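PDB 3TPF: ornithine carbamoyltransferase, anabolic, which catalyses the reversible transfer of the carbamoyl group from carbamoyl phosphate to ornithine, giving citrulline and phosphate in the first step of arginine synthesis from ornithine. Local coordinates for residues Lys101-Thr104 / Leu105-Phe108. Residues are numbered along the deposited sequence; the frame is centred on the assembly and turned at random.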
loop_
_atom_site.group_PDB
_atom_site.type_symbol
_atom_site.label_atom_id
_atom_site.label_comp_id
_atom_site.label_asym_id
_atom_site.label_seq_id
_atom_site.Cartn_x
_atom_site.Cartn_y
_atom_site.Cartn_z
ATOM N N LYS B 101 -13.559 3.220 17.323
ATOM C CA LYS B 101 -14.913 3.185 17.934
ATOM C C LYS B 101 -15.982 2.396 17.117
ATOM O O LYS B 101 -16.228 2.656 15.946
ATOM C CB LYS B 101 -15.415 4.583 18.168
ATOM C CG LYS B 101 -14.677 5.455 19.216
ATOM C CD LYS B 101 -13.663 6.419 18.560
ATOM C CE LYS B 101 -14.321 7.430 17.579
ATOM N NZ LYS B 101 -13.433 8.058 16.532
ATOM N N HIS B 102 -16.629 1.425 17.760
ATOM C CA HIS B 102 -17.628 0.579 17.095
ATOM C C HIS B 102 -18.696 1.405 16.348
ATOM O O HIS B 102 -19.185 1.024 15.269
ATOM C CB HIS B 102 -18.304 -0.355 18.092
ATOM C CG HIS B 102 -18.965 -1.540 17.440
ATOM N ND1 HIS B 102 -18.237 -2.542 16.867
ATOM C CD2 HIS B 102 -20.266 -1.897 17.303
ATOM C CE1 HIS B 102 -19.054 -3.466 16.389
ATOM N NE2 HIS B 102 -20.294 -3.107 16.648
ATOM N N GLU B 103 -19.085 2.522 16.933
ATOM C CA GLU B 103 -20.122 3.325 16.334
ATOM C C GLU B 103 -19.789 3.597 14.868
ATOM O O GLU B 103 -20.675 3.597 14.002
ATOM C CB GLU B 103 -20.280 4.619 17.089
ATOM C CG GLU B 103 -21.203 5.620 16.388
ATOM C CD GLU B 103 -22.613 5.079 16.048
ATOM O OE1 GLU B 103 -23.117 4.208 16.853
ATOM O OE2 GLU B 103 -23.196 5.557 14.982
ATOM N N THR B 104 -18.506 3.840 14.611
ATOM C CA THR B 104 -18.002 4.085 13.261
ATOM C C THR B 104 -18.325 2.939 12.325
ATOM O O THR B 104 -18.706 3.149 11.195
ATOM C CB THR B 104 -16.483 4.316 13.241
ATOM O OG1 THR B 104 -16.154 5.426 14.102
ATOM C CG2 THR B 104 -15.990 4.569 11.830
ATOM N N LEU B 105 -18.202 1.732 12.801
ATOM C CA LEU B 105 -18.567 0.629 11.950
ATOM C C LEU B 105 -20.045 0.698 11.657
ATOM O O LEU B 105 -20.485 0.407 10.550
ATOM C CB LEU B 105 -18.290 -0.713 12.654
ATOM C CG LEU B 105 -16.864 -1.250 12.548
ATOM C CD1 LEU B 105 -16.578 -2.373 13.507
ATOM C CD2 LEU B 105 -16.740 -1.677 11.115
ATOM N N LEU B 106 -20.822 0.976 12.687
ATOM C CA LEU B 106 -22.279 0.868 12.560
ATOM C C LEU B 106 -22.739 1.927 11.565
ATOM O O LEU B 106 -23.497 1.687 10.632
ATOM C CB LEU B 106 -22.963 1.034 13.922
ATOM C CG LEU B 106 -22.900 -0.150 14.910
ATOM C CD1 LEU B 106 -23.398 0.337 16.254
ATOM C CD2 LEU B 106 -23.757 -1.370 14.562
ATOM N N GLU B 107 -22.219 3.128 11.759
ATOM C CA GLU B 107 -22.566 4.281 10.919
ATOM C C GLU B 107 -22.185 4.022 9.451
ATOM O O GLU B 107 -22.920 4.360 8.547
ATOM C CB GLU B 107 -21.855 5.545 11.423
ATOM C CG GLU B 107 -21.983 6.760 10.513
ATOM C CD GLU B 107 -23.358 7.461 10.537
ATOM O OE1 GLU B 107 -24.305 7.025 11.273
ATOM O OE2 GLU B 107 -23.473 8.478 9.801
ATOM N N PHE B 108 -21.025 3.440 9.235
ATOM C CA PHE B 108 -20.606 3.075 7.876
ATOM C C PHE B 108 -21.533 2.018 7.268
ATOM O O PHE B 108 -21.959 2.155 6.139
ATOM C CB PHE B 108 -19.184 2.540 7.902
ATOM C CG PHE B 108 -18.524 2.498 6.564
ATOM C CD1 PHE B 108 -18.848 1.478 5.645
ATOM C CD2 PHE B 108 -17.529 3.409 6.241
ATOM C CE1 PHE B 108 -18.208 1.410 4.437
ATOM C CE2 PHE B 108 -16.865 3.315 5.050
ATOM C CZ PHE B 108 -17.202 2.307 4.143
#
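H102 meets both leucines of the next helical turn. Its ring atom ND1 lies 3.8 Å from CD1 of L105, and its CD2 lies 4.0 Å from CG of L106, so both leucines meet the imidazole obliquely from the same side. With CG anti to the backbone N (chi1 -160°), beside the carbonyl carbon, the ring is brought toward these side chains.

One position on, E103 spans both L106 and E107. Its OE1 touches CD1 of L106 at 3.9 Å, the two side chains crossing at roughly a right angle, while its other oxygen rests on CB of E107. The carboxylates of E103 and E107 come as near as 4.1 Å (OE2 to OE1) with their planes 45° apart. R110, one turn further along, forms salt bridges through NH1 with both of these oxygens, which would offset the repulsion between the like charges.

Three i to i+4 bonds hold the backbone as an alpha helix: L106 N to H102 O (3.1 Å), E107 N to E103 O (2.8 Å, 169° at the hydrogen) and F108 N to T104 O (3.1 Å). H102 O also takes a weak, strongly bent bond from L105 N.

In the second shell, S121 OG is hydrogen-bonded to H102 ND1, and Y124 packs edge-to-face with the imidazole. The H102 side chain is about 7 Å from that of P126, a predicted carbamoyl phosphate-binding residue. The contact lies on helix 102-111, the beta-alpha-beta crossover linking strands 94-98 and 116-118. L105 and F108 pack against both strands, and F108 and E107 also touch helix 81-91.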